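PDB 2P3N: inositol-1-monophosphatase from Thermotoga maritima, which dephosphorylates inositol 1-phosphates, preferring the D isomer, fructose 1,6-bisphosphate and several other phosphate esters in a magnesium-dependent reaction. Local coordinates for residues A[175-180]-A[190-195]; A[204-209]-A[214-219]; A[118-123]-A[128-133]. All blocks are in the same frame, centred on the assembly; numbering follows the deposited sequence.

In the fold
The three contacts follow one another along the chain, and none nests in or crosses another. Interaction 3 (118-123 with 128-133) comes first. It closes a short hairpin in the seven-stranded sheet. Interaction 1 (175-180 with 190-195) closes a nine-residue link and sets the start of helix 177-185 against strand 191-195 of the second sheet. Interaction 2 (204-209 with 214-219) closes a four-residue link and brings helix 199-211 against strand 215-217, an outermost strand of that same sheet. L179 touches L120, and I208 packs on A122 and A128. The two helices thus lie between the sheets and tie them together. T194 and W195 meet F219, joining interactions 1 and 2 directly.

Interaction 1 of 3, residues A[175-180]-A[190-195]; sequences GSAALN and DFFVTW
Helix 177-185 sets its first turn on strand 191-195 of the five-stranded sheet, and F192 is the strand residue that meets A177 and N180. The N180 CB sits over one ring face, 3.5 Å from the F192 ring centroid and 7° off the ring normal. This is a CH-pi contact. The N180 amide stands nearly upright to the ring, with the two planes 82° apart, and its OD1 reaches S149 OG in a weak hydrogen bond. A177 O comes in obliquely, 3.4 Å from F192 CE2. A177 CB is a looser neighbour, 4.5 Å from F192 CZ. F192 CG lies opposite the backbone N (chi1 178°), which extends the ring from the strand toward the helix. With an alanine here the ring is gone, and a gap would probably open under N180 CB and A177. S176 is the N-cap residue, and the backbone N of A178 hydrogen-bonds D82 OD1. D82 and A177 probably both line the substrate site, as in relatives. The A177 side chain lies about 9 Å from the bound magnesium ion. The contact is a helix-on-sheet packing of the layered inositol monophosphatase fold, beside its active site.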
ATOM      1  N   GLY A 175      -2.179 -19.753  -5.898  1.00 46.70           N
ATOM      2  CA  GLY A 175      -3.257 -19.471  -6.829  1.00 47.37           C
ATOM      3  C   GLY A 175      -2.906 -18.801  -8.137  1.00 48.70           C
ATOM      4  O   GLY A 175      -3.731 -18.786  -9.051  1.00 53.68           O
ATOM      5  N   SER A 176      -1.697 -18.259  -8.242  1.00 46.02           N
ATOM      6  CA  SER A 176      -1.293 -17.584  -9.467  1.00 44.60           C
ATOM      7  C   SER A 176      -0.032 -18.176 -10.076  1.00 42.43           C
ATOM      8  O   SER A 176       1.055 -18.075  -9.512  1.00 42.84           O
ATOM      9  CB  SER A 176      -1.088 -16.085  -9.201  1.00 41.37           C
ATOM     10  OG  SER A 176      -0.935 -15.362 -10.415  1.00 33.96           O
ATOM     11  N   ALA A 177      -0.193 -18.795 -11.237  1.00 43.72           N
ATOM     12  CA  ALA A 177       0.918 -19.404 -11.952  1.00 46.01           C
ATOM     13  C   ALA A 177       2.038 -18.387 -12.201  1.00 44.76           C
ATOM     14  O   ALA A 177       3.171 -18.552 -11.737  1.00 42.59           O
ATOM     15  CB  ALA A 177       0.421 -19.962 -13.277  1.00 47.38           C
ATOM     16  N   ALA A 178       1.708 -17.339 -12.945  1.00 42.94           N
ATOM     17  CA  ALA A 178       2.674 -16.298 -13.263  1.00 39.80           C
ATOM     18  C   ALA A 178       3.352 -15.756 -11.997  1.00 37.76           C
ATOM     19  O   ALA A 178       4.576 -15.648 -11.933  1.00 35.51           O
ATOM     20  CB  ALA A 178       1.981 -15.168 -14.023  1.00 31.43           C
ATOM     21  N   LEU A 179       2.555 -15.425 -10.989  1.00 36.56           N
ATOM     22  CA  LEU A 179       3.093 -14.891  -9.749  1.00 37.13           C
ATOM     23  C   LEU A 179       3.959 -15.900  -8.994  1.00 40.70           C
ATOM     24  O   LEU A 179       4.910 -15.513  -8.321  1.00 42.74           O
ATOM     25  CB  LEU A 179       1.954 -14.403  -8.854  1.00 30.00           C
ATOM     26  CG  LEU A 179       2.345 -13.576  -7.626  1.00 31.96           C
ATOM     27  CD1 LEU A 179       3.208 -12.379  -8.031  1.00 25.70           C
ATOM     28  CD2 LEU A 179       1.078 -13.111  -6.931  1.00 28.92           C
ATOM     29  N   ASN A 180       3.645 -17.187  -9.105  1.00 40.55           N
ATOM     30  CA  ASN A 180       4.427 -18.205  -8.408  1.00 42.61           C
ATOM     31  C   ASN A 180       5.768 -18.429  -9.062  1.00 44.81           C
ATOM     32  O   ASN A 180       6.745 -18.733  -8.384  1.00 45.88           O
ATOM     33  CB  ASN A 180       3.672 -19.533  -8.348  1.00 47.21           C
ATOM     34  CG  ASN A 180       2.595 -19.544  -7.280  1.00 52.42           C
ATOM     35  OD1 ASN A 180       1.837 -20.509  -7.153  1.00 61.41           O
ATOM     36  ND2 ASN A 180       2.525 -18.470  -6.499  1.00 57.24           N
ATOM     37  N   ASP A 190      11.524 -21.558  -3.516  1.00 45.83           N
ATOM     38  CA  ASP A 190      12.686 -22.257  -4.037  1.00 48.14           C
ATOM     39  C   ASP A 190      12.465 -22.931  -5.378  1.00 47.88           C
ATOM     40  O   ASP A 190      13.391 -23.056  -6.176  1.00 47.76           O
ATOM     41  CB  ASP A 190      13.180 -23.240  -2.977  1.00 47.10           C
ATOM     42  CG  ASP A 190      13.626 -22.525  -1.701  1.00 47.18           C
ATOM     43  OD1 ASP A 190      14.589 -21.727  -1.770  1.00 47.37           O
ATOM     44  OD2 ASP A 190      13.010 -22.744  -0.635  1.00 39.03           O
ATOM     45  N   PHE A 191      11.234 -23.350  -5.634  1.00 50.49           N
ATOM     46  CA  PHE A 191      10.916 -23.978  -6.905  1.00 53.87           C
ATOM     47  C   PHE A 191       9.415 -24.026  -7.130  1.00 56.75           C
ATOM     48  O   PHE A 191       8.631 -24.064  -6.176  1.00 58.75           O
ATOM     49  CB  PHE A 191      11.526 -25.384  -6.980  1.00 50.14           C
ATOM     50  CG  PHE A 191      11.090 -26.302  -5.871  1.00 43.14           C
ATOM     51  CD1 PHE A 191       9.826 -26.883  -5.884  1.00 41.21           C
ATOM     52  CD2 PHE A 191      11.943 -26.579  -4.807  1.00 40.45           C
ATOM     53  CE1 PHE A 191       9.413 -27.729  -4.845  1.00 40.69           C
ATOM     54  CE2 PHE A 191      11.544 -27.423  -3.759  1.00 40.27           C
ATOM     55  CZ  PHE A 191      10.278 -27.999  -3.778  1.00 42.27           C
ATOM     56  N   PHE A 192       9.030 -24.005  -8.404  1.00 57.01           N
ATOM     57  CA  PHE A 192       7.627 -24.034  -8.803  1.00 56.11           C
ATOM     58  C   PHE A 192       7.463 -24.996  -9.980  1.00 55.75           C
ATOM     59  O   PHE A 192       8.239 -24.958 -10.943  1.00 52.55           O
ATOM     60  CB  PHE A 192       7.168 -22.611  -9.181  1.00 53.96           C
ATOM     61  CG  PHE A 192       5.735 -22.525  -9.663  1.00 49.39           C
ATOM     62  CD1 PHE A 192       4.689 -23.054  -8.909  1.00 43.79           C
ATOM     63  CD2 PHE A 192       5.434 -21.919 -10.882  1.00 47.30           C
ATOM     64  CE1 PHE A 192       3.365 -22.980  -9.366  1.00 39.52           C
ATOM     65  CE2 PHE A 192       4.121 -21.841 -11.342  1.00 42.00           C
ATOM     66  CZ  PHE A 192       3.086 -22.372 -10.585  1.00 39.32           C
ATOM     67  N   VAL A 193       6.451 -25.858  -9.890  1.00 57.14           N
ATOM     68  CA  VAL A 193       6.173 -26.850 -10.924  1.00 57.42           C
ATOM     69  C   VAL A 193       4.718 -26.817 -11.399  1.00 56.95           C
ATOM     70  O   VAL A 193       3.791 -26.834 -10.583  1.00 56.29           O
ATOM     71  CB  VAL A 193       6.503 -28.264 -10.406  1.00 57.79           C
ATOM     72  CG1 VAL A 193       7.988 -28.358 -10.082  1.00 55.41           C
ATOM     73  CG2 VAL A 193       5.692 -28.563  -9.162  1.00 62.08           C
ATOM     74  N   THR A 194       4.528 -26.761 -12.720  1.00 58.98           N
ATOM     75  CA  THR A 194       3.190 -26.722 -13.316  1.00 61.33           C
ATOM     76  C   THR A 194       2.951 -27.892 -14.259  1.00 65.22           C
ATOM     77  O   THR A 194       3.887 -28.578 -14.674  1.00 65.62           O
ATOM     78  CB  THR A 194       2.927 -25.430 -14.126  1.00 58.75           C
ATOM     79  OG1 THR A 194       3.830 -25.361 -15.235  1.00 61.66           O
ATOM     80  CG2 THR A 194       3.102 -24.207 -13.263  1.00 61.06           C
ATOM     81  N   TRP A 195       1.688 -28.080 -14.623  1.00 67.49           N
ATOM     82  CA  TRP A 195       1.286 -29.186 -15.478  1.00 68.98           C
ATOM     83  C   TRP A 195       0.121 -28.794 -16.378  1.00 70.83           C
ATOM     84  O   TRP A 195      -0.907 -28.317 -15.905  1.00 72.05           O
ATOM     85  CB  TRP A 195       0.872 -30.351 -14.583  1.00 63.79           C
ATOM     86  CG  TRP A 195       1.031 -31.688 -15.188  1.00 58.57           C
ATOM     87  CD1 TRP A 195       1.887 -32.038 -16.192  1.00 58.81           C
ATOM     88  CD2 TRP A 195       0.406 -32.901 -14.749  1.00 57.96           C
ATOM     89  NE1 TRP A 195       1.841 -33.398 -16.401  1.00 60.09           N
ATOM     90  CE2 TRP A 195       0.942 -33.952 -15.529  1.00 58.74           C
ATOM     91  CE3 TRP A 195      -0.550 -33.202 -13.769  1.00 58.38           C
ATOM     92  CZ2 TRP A 195       0.555 -35.291 -15.356  1.00 59.45           C
ATOM     93  CZ3 TRP A 195      -0.938 -34.538 -13.595  1.00 59.29           C
ATOM     94  CH2 TRP A 195      -0.383 -35.561 -14.386  1.00 60.31           C
TER

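Interaction 2 of 3, residues A[204-209]-A[214-219]; sequences AGLIIV and GMVTDF
The V209 carbonyl is the flat group of this contact, and G214 N is its donor. G214 N approaches the oxygen from 26° out of the carbonyl plane, and the bond is moderately bent, with 146° at the hydrogen. G214 N to V209 O is short at 2.7 Å. This bond ties the last turn of helix 199-211 to the start of strand 215-217. The other contacts are apolar, apart from two approaches to backbone oxygens. V216 points toward the helix and spreads its two methyls over two helix residues. With chi1 at -175°, V216 CG1 is turned to L206 and V216 CG2 to V209. The V216 CG1 to L206 CD1 distance of 3.4 Å is tight for two methyls. L206 CG is also close, 3.7 Å from V216 CG1. On the other branch, V216 CG2 is 3.6 Å from V209 CB. The same V216 CG2 methyl lies 3.6 Å from L206 O. V209 CG1 comes 3.8 Å from M215 O. A CB on G214 would point at the helix and run into V209 CG1, which fits glycine at this turn. The helix and strand segments run roughly antiparallel. L206 touches F231 and V209 touches F233, both on strand 230-234, so this helix face covers two neighbouring strands. The chemistry implies a buried helix-sheet joint held mainly by methyl packing, with one backbone hydrogen bond closing the turn.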
ATOM      1  N   ALA A 204       6.015 -15.055 -19.142  1.00 43.53           N
ATOM      2  CA  ALA A 204       6.632 -13.966 -18.404  1.00 39.83           C
ATOM      3  C   ALA A 204       7.441 -14.512 -17.251  1.00 39.66           C
ATOM      4  O   ALA A 204       8.553 -14.063 -17.004  1.00 38.71           O
ATOM      5  CB  ALA A 204       5.574 -13.011 -17.898  1.00 43.96           C
ATOM      6  N   GLY A 205       6.883 -15.490 -16.550  1.00 42.58           N
ATOM      7  CA  GLY A 205       7.582 -16.073 -15.418  1.00 45.82           C
ATOM      8  C   GLY A 205       8.835 -16.825 -15.821  1.00 47.27           C
ATOM      9  O   GLY A 205       9.687 -17.133 -14.989  1.00 49.21           O
ATOM     10  N   LEU A 206       8.952 -17.114 -17.108  1.00 49.05           N
ATOM     11  CA  LEU A 206      10.100 -17.842 -17.609  1.00 48.51           C
ATOM     12  C   LEU A 206      11.360 -16.983 -17.708  1.00 49.68           C
ATOM     13  O   LEU A 206      12.415 -17.372 -17.206  1.00 50.27           O
ATOM     14  CB  LEU A 206       9.773 -18.451 -18.967  1.00 49.48           C
ATOM     15  CG  LEU A 206      10.878 -19.333 -19.539  1.00 52.71           C
ATOM     16  CD1 LEU A 206      10.281 -20.613 -20.090  1.00 62.87           C
ATOM     17  CD2 LEU A 206      11.633 -18.567 -20.608  1.00 45.39           C
ATOM     18  N   ILE A 207      11.261 -15.819 -18.345  1.00 44.92           N
ATOM     19  CA  ILE A 207      12.427 -14.959 -18.477  1.00 42.29           C
ATOM     20  C   ILE A 207      12.804 -14.330 -17.141  1.00 43.49           C
ATOM     21  O   ILE A 207      13.968 -14.020 -16.896  1.00 43.64           O
ATOM     22  CB  ILE A 207      12.201 -13.842 -19.536  1.00 38.32           C
ATOM     23  CG1 ILE A 207      13.487 -13.020 -19.698  1.00 38.04           C
ATOM     24  CG2 ILE A 207      11.031 -12.952 -19.140  1.00 37.69           C
ATOM     25  CD1 ILE A 207      13.504 -12.098 -20.906  1.00 45.24           C
ATOM     26  N   ILE A 208      11.816 -14.156 -16.271  1.00 44.24           N
ATOM     27  CA  ILE A 208      12.049 -13.566 -14.958  1.00 43.63           C
ATOM     28  C   ILE A 208      12.843 -14.502 -14.056  1.00 44.38           C
ATOM     29  O   ILE A 208      13.667 -14.048 -13.263  1.00 46.83           O
ATOM     30  CB  ILE A 208      10.720 -13.199 -14.263  1.00 39.04           C
ATOM     31  CG1 ILE A 208      10.093 -11.994 -14.961  1.00 27.55           C
ATOM     32  CG2 ILE A 208      10.962 -12.906 -12.787  1.00 41.16           C
ATOM     33  CD1 ILE A 208       8.658 -11.746 -14.571  1.00 29.70           C
ATOM     34  N   VAL A 209      12.599 -15.804 -14.169  1.00 46.62           N
ATOM     35  CA  VAL A 209      13.325 -16.773 -13.356  1.00 48.53           C
ATOM     36  C   VAL A 209      14.767 -16.934 -13.840  1.00 48.46           C
ATOM     37  O   VAL A 209      15.695 -16.954 -13.048  1.00 50.20           O
ATOM     38  CB  VAL A 209      12.650 -18.149 -13.382  1.00 47.37           C
ATOM     39  CG1 VAL A 209      13.460 -19.127 -12.557  1.00 40.91           C
ATOM     40  CG2 VAL A 209      11.242 -18.046 -12.838  1.00 38.45           C
ATOM     41  N   GLY A 214      17.858 -18.266 -12.081  1.00 43.14           N
ATOM     42  CA  GLY A 214      17.283 -19.577 -11.814  1.00 42.64           C
ATOM     43  C   GLY A 214      17.221 -20.506 -13.020  1.00 41.86           C
ATOM     44  O   GLY A 214      17.803 -20.232 -14.075  1.00 40.06           O
ATOM     45  N   MET A 215      16.516 -21.620 -12.855  1.00 44.04           N
ATOM     46  CA  MET A 215      16.357 -22.595 -13.928  1.00 47.68           C
ATOM     47  C   MET A 215      14.892 -22.791 -14.268  1.00 47.77           C
ATOM     48  O   MET A 215      14.029 -22.822 -13.390  1.00 47.72           O
ATOM     49  CB  MET A 215      16.946 -23.959 -13.542  1.00 52.29           C
ATOM     50  CG  MET A 215      18.463 -24.058 -13.576  1.00 64.23           C
ATOM     51  SD  MET A 215      19.005 -25.711 -13.062  1.00 78.04           S
ATOM     52  CE  MET A 215      19.526 -26.381 -14.631  1.00128.20           C
ATOM     53  N   VAL A 216      14.629 -22.925 -15.559  1.00 51.03           N
ATOM     54  CA  VAL A 216      13.286 -23.146 -16.059  1.00 52.68           C
ATOM     55  C   VAL A 216      13.414 -24.309 -17.043  1.00 51.89           C
ATOM     56  O   VAL A 216      14.168 -24.239 -18.021  1.00 48.28           O
ATOM     57  CB  VAL A 216      12.736 -21.886 -16.788  1.00 56.46           C
ATOM     58  CG1 VAL A 216      11.285 -22.113 -17.199  1.00 59.49           C
ATOM     59  CG2 VAL A 216      12.848 -20.666 -15.882  1.00 60.35           C
ATOM     60  N   THR A 217      12.694 -25.391 -16.768  1.00 54.00           N
ATOM     61  CA  THR A 217      12.753 -26.554 -17.640  1.00 55.50           C
ATOM     62  C   THR A 217      11.464 -27.350 -17.656  1.00 55.94           C
ATOM     63  O   THR A 217      10.528 -27.067 -16.900  1.00 56.08           O
ATOM     64  CB  THR A 217      13.876 -27.515 -17.214  1.00 55.03           C
ATOM     65  OG1 THR A 217      13.953 -28.589 -18.157  1.00 57.15           O
ATOM     66  CG2 THR A 217      13.585 -28.105 -15.839  1.00 52.54           C
ATOM     67  N   ASP A 218      11.428 -28.351 -18.531  1.00 58.86           N
ATOM     68  CA  ASP A 218      10.283 -29.241 -18.642  1.00 62.87           C
ATOM     69  C   ASP A 218      10.547 -30.372 -17.645  1.00 62.23           C
ATOM     70  O   ASP A 218      11.545 -30.347 -16.925  1.00 63.80           O
ATOM     71  CB  ASP A 218      10.175 -29.811 -20.055  1.00 66.19           C
ATOM     72  CG  ASP A 218      11.114 -30.977 -20.282  1.00 70.67           C
ATOM     73  OD1 ASP A 218      12.347 -30.770 -20.248  1.00 70.13           O
ATOM     74  OD2 ASP A 218      10.609 -32.102 -20.485  1.00 77.23           O
ATOM     75  N   PHE A 219       9.674 -31.369 -17.609  1.00 61.12           N
ATOM     76  CA  PHE A 219       9.848 -32.470 -16.671  1.00 59.76           C
ATOM     77  C   PHE A 219      11.029 -33.392 -16.984  1.00 58.46           C
ATOM     78  O   PHE A 219      11.473 -34.160 -16.122  1.00 58.51           O
ATOM     79  CB  PHE A 219       8.553 -33.284 -16.581  1.00 60.93           C
ATOM     80  CG  PHE A 219       7.459 -32.604 -15.794  1.00 63.88           C
ATOM     81  CD1 PHE A 219       6.190 -33.177 -15.703  1.00 65.40           C
ATOM     82  CD2 PHE A 219       7.695 -31.400 -15.131  1.00 64.60           C
ATOM     83  CE1 PHE A 219       5.173 -32.564 -14.966  1.00 65.69           C
ATOM     84  CE2 PHE A 219       6.686 -30.778 -14.392  1.00 62.48           C
ATOM     85  CZ  PHE A 219       5.423 -31.363 -14.309  1.00 65.25           C
TER

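Interaction 3 of 3, residues A[118-123]-A[128-133]; sequences ETLYAE and AFFNGE
L120 and F130, a non-hydrogen-bonded pair, lie side by side as the apolar centre on one face of this antiparallel hairpin. L120 CG sits over the ring centre, 4.1 Å from the F130 centroid, and L120 CD2 is 3.8 Å from F130 CD2. E118 CB meets the ring at F130 CE1, 3.7 Å away. A122 and A128 continue the same face. On the other face, Y121 carries F129 CB over its ring, with CB 3.3 Å from Y121 CZ. Y121 CG stands between its backbone N and carbonyl carbon (chi1 52°), and this swings the ring across to F129. The two rings are 7° from parallel but slid apart. Y121 and F129 are the hydrogen-bonded pair: F129 N to Y121 O is 2.9 Å and nearly straight at 174°, and Y121 N to F129 O is 3.1 Å. N131 N to T119 O is also 2.9 Å. At the polar edge, N131 OD1 receives a weak bond from T119 N at 3.2 Å. N131 ND2 hydrogen-bonds N117 O, T119 OG1 H112 ND1 and E118 OE2 Y183 OH, while E118 OE1 forms a salt bridge with R188. Beyond the type I' turn F130-E133, E133 OE1 makes a salt bridge with R12 of a neighbouring subunit. L120 packs on helix 177-185, A122 on helix 199-211 and Y121 on helix 2-21, giving the hairpin helices on both faces, beside strand 105-113.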
ATOM      1  N   GLU A 118       2.768  -5.605  -6.265  1.00 25.94           N
ATOM      2  CA  GLU A 118       4.026  -6.238  -6.592  1.00 26.49           C
ATOM      3  C   GLU A 118       4.152  -6.310  -8.093  1.00 28.80           C
ATOM      4  O   GLU A 118       3.275  -6.841  -8.770  1.00 31.01           O
ATOM      5  CB  GLU A 118       4.070  -7.642  -6.017  1.00 26.00           C
ATOM      6  CG  GLU A 118       3.924  -7.668  -4.513  1.00 30.38           C
ATOM      7  CD  GLU A 118       4.060  -9.057  -3.949  1.00 33.08           C
ATOM      8  OE1 GLU A 118       4.420  -9.161  -2.755  1.00 38.08           O
ATOM      9  OE2 GLU A 118       3.805 -10.034  -4.697  1.00 32.65           O
ATOM     10  N   THR A 119       5.233  -5.748  -8.615  1.00 28.31           N
ATOM     11  CA  THR A 119       5.472  -5.770 -10.042  1.00 27.24           C
ATOM     12  C   THR A 119       6.847  -6.378 -10.280  1.00 28.25           C
ATOM     13  O   THR A 119       7.877  -5.753 -10.034  1.00 26.02           O
ATOM     14  CB  THR A 119       5.427  -4.355 -10.677  1.00 25.40           C
ATOM     15  OG1 THR A 119       4.255  -3.652 -10.235  1.00 25.40           O
ATOM     16  CG2 THR A 119       5.353  -4.481 -12.211  1.00 20.88           C
ATOM     17  N   LEU A 120       6.836  -7.620 -10.750  1.00 28.94           N
ATOM     18  CA  LEU A 120       8.048  -8.353 -11.044  1.00 27.73           C
ATOM     19  C   LEU A 120       8.225  -8.345 -12.559  1.00 27.71           C
ATOM     20  O   LEU A 120       7.278  -8.594 -13.297  1.00 29.51           O
ATOM     21  CB  LEU A 120       7.913  -9.779 -10.508  1.00 27.39           C
ATOM     22  CG  LEU A 120       7.615  -9.764  -9.005  1.00 27.84           C
ATOM     23  CD1 LEU A 120       6.119  -9.818  -8.799  1.00 33.52           C
ATOM     24  CD2 LEU A 120       8.276 -10.942  -8.313  1.00 30.46           C
ATOM     25  N   TYR A 121       9.428  -8.033 -13.028  1.00 27.41           N
ATOM     26  CA  TYR A 121       9.679  -8.002 -14.465  1.00 26.61           C
ATOM     27  C   TYR A 121      11.122  -8.301 -14.820  1.00 30.05           C
ATOM     28  O   TYR A 121      12.012  -8.243 -13.979  1.00 33.04           O
ATOM     29  CB  TYR A 121       9.305  -6.641 -15.048  1.00 23.51           C
ATOM     30  CG  TYR A 121       9.934  -5.488 -14.316  1.00 22.43           C
ATOM     31  CD1 TYR A 121       9.381  -5.004 -13.132  1.00 24.21           C
ATOM     32  CD2 TYR A 121      11.115  -4.915 -14.776  1.00 25.29           C
ATOM     33  CE1 TYR A 121       9.993  -3.976 -12.420  1.00 25.78           C
ATOM     34  CE2 TYR A 121      11.738  -3.889 -14.072  1.00 27.86           C
ATOM     35  CZ  TYR A 121      11.172  -3.427 -12.896  1.00 23.12           C
ATOM     36  OH  TYR A 121      11.797  -2.426 -12.201  1.00 31.21           O
ATOM     37  N   ALA A 122      11.347  -8.613 -16.087  1.00 32.10           N
ATOM     38  CA  ALA A 122      12.683  -8.913 -16.575  1.00 30.87           C
ATOM     39  C   ALA A 122      12.748  -8.798 -18.087  1.00 32.00           C
ATOM     40  O   ALA A 122      11.860  -9.271 -18.792  1.00 33.23           O
ATOM     41  CB  ALA A 122      13.100 -10.323 -16.150  1.00 22.71           C
ATOM     42  N   GLU A 123      13.792  -8.139 -18.572  1.00 35.72           N
ATOM     43  CA  GLU A 123      14.033  -8.004 -20.000  1.00 38.77           C
ATOM     44  C   GLU A 123      15.301  -8.857 -20.208  1.00 42.29           C
ATOM     45  O   GLU A 123      16.128  -8.982 -19.296  1.00 39.02           O
ATOM     46  CB  GLU A 123      14.265  -6.537 -20.360  1.00 38.65           C
ATOM     47  CG  GLU A 123      14.312  -6.259 -21.844  1.00 52.13           C
ATOM     48  CD  GLU A 123      14.186  -4.781 -22.144  1.00 63.56           C
ATOM     49  OE1 GLU A 123      14.879  -3.977 -21.479  1.00 66.49           O
ATOM     50  OE2 GLU A 123      13.397  -4.418 -23.043  1.00 76.76           O
ATOM     51  N   ALA A 128      16.573  -9.484 -13.493  1.00 31.57           N
ATOM     52  CA  ALA A 128      15.225  -9.402 -12.957  1.00 29.83           C
ATOM     53  C   ALA A 128      15.041  -8.329 -11.874  1.00 31.53           C
ATOM     54  O   ALA A 128      15.934  -8.085 -11.061  1.00 33.05           O
ATOM     55  CB  ALA A 128      14.824 -10.765 -12.419  1.00 26.83           C
ATOM     56  N   PHE A 129      13.871  -7.696 -11.871  1.00 27.42           N
ATOM     57  CA  PHE A 129      13.556  -6.668 -10.893  1.00 27.48           C
ATOM     58  C   PHE A 129      12.220  -6.899 -10.200  1.00 25.37           C
ATOM     59  O   PHE A 129      11.395  -7.691 -10.630  1.00 23.61           O
ATOM     60  CB  PHE A 129      13.496  -5.279 -11.534  1.00 31.63           C
ATOM     61  CG  PHE A 129      14.817  -4.756 -12.046  1.00 37.17           C
ATOM     62  CD1 PHE A 129      15.433  -5.325 -13.156  1.00 38.28           C
ATOM     63  CD2 PHE A 129      15.394  -3.624 -11.472  1.00 35.11           C
ATOM     64  CE1 PHE A 129      16.600  -4.767 -13.692  1.00 39.18           C
ATOM     65  CE2 PHE A 129      16.556  -3.064 -12.001  1.00 37.10           C
ATOM     66  CZ  PHE A 129      17.156  -3.639 -13.116  1.00 39.05           C
ATOM     67  N   PHE A 130      12.024  -6.141  -9.130  1.00 32.71           N
ATOM     68  CA  PHE A 130      10.824  -6.166  -8.297  1.00 28.88           C
ATOM     69  C   PHE A 130      10.653  -4.691  -7.917  1.00 28.55           C
ATOM     70  O   PHE A 130      11.494  -4.134  -7.200  1.00 25.70           O
ATOM     71  CB  PHE A 130      11.096  -6.984  -7.035  1.00 24.79           C
ATOM     72  CG  PHE A 130       9.870  -7.393  -6.286  1.00 31.57           C
ATOM     73  CD1 PHE A 130       8.778  -6.546  -6.179  1.00 35.94           C
ATOM     74  CD2 PHE A 130       9.811  -8.638  -5.673  1.00 38.08           C
ATOM     75  CE1 PHE A 130       7.642  -6.932  -5.481  1.00 35.94           C
ATOM     76  CE2 PHE A 130       8.676  -9.034  -4.970  1.00 43.91           C
ATOM     77  CZ  PHE A 130       7.587  -8.177  -4.876  1.00 40.15           C
ATOM     78  N   ASN A 131       9.588  -4.061  -8.412  1.00 28.25           N
ATOM     79  CA  ASN A 131       9.307  -2.651  -8.131  1.00 26.08           C
ATOM     80  C   ASN A 131      10.535  -1.745  -8.198  1.00 26.79           C
ATOM     81  O   ASN A 131      10.647  -0.775  -7.439  1.00 28.10           O
ATOM     82  CB  ASN A 131       8.632  -2.481  -6.766  1.00 19.77           C
ATOM     83  CG  ASN A 131       7.237  -3.058  -6.734  1.00 21.58           C
ATOM     84  OD1 ASN A 131       6.506  -2.994  -7.716  1.00 26.77           O
ATOM     85  ND2 ASN A 131       6.855  -3.613  -5.600  1.00 23.91           N
ATOM     86  N   GLY A 132      11.457  -2.068  -9.099  1.00 25.97           N
ATOM     87  CA  GLY A 132      12.631  -1.240  -9.267  1.00 26.96           C
ATOM     88  C   GLY A 132      13.934  -1.795  -8.755  1.00 28.53           C
ATOM     89  O   GLY A 132      14.995  -1.419  -9.234  1.00 30.40           O
ATOM     90  N   GLU A 133      13.875  -2.687  -7.779  1.00 31.29           N
ATOM     91  CA  GLU A 133      15.106  -3.237  -7.238  1.00 32.23           C
ATOM     92  C   GLU A 133      15.418  -4.637  -7.760  1.00 34.05           C
ATOM     93  O   GLU A 133      14.521  -5.399  -8.139  1.00 35.61           O
ATOM     94  CB  GLU A 133      15.050  -3.248  -5.707  1.00 29.50           C
ATOM     95  CG  GLU A 133      14.021  -4.188  -5.121  1.00 29.75           C
ATOM     96  CD  GLU A 133      14.009  -4.138  -3.614  1.00 30.30           C
ATOM     97  OE1 GLU A 133      13.642  -3.069  -3.069  1.00 27.17           O
ATOM     98  OE2 GLU A 133      14.371  -5.162  -2.983  1.00 27.89           O
TER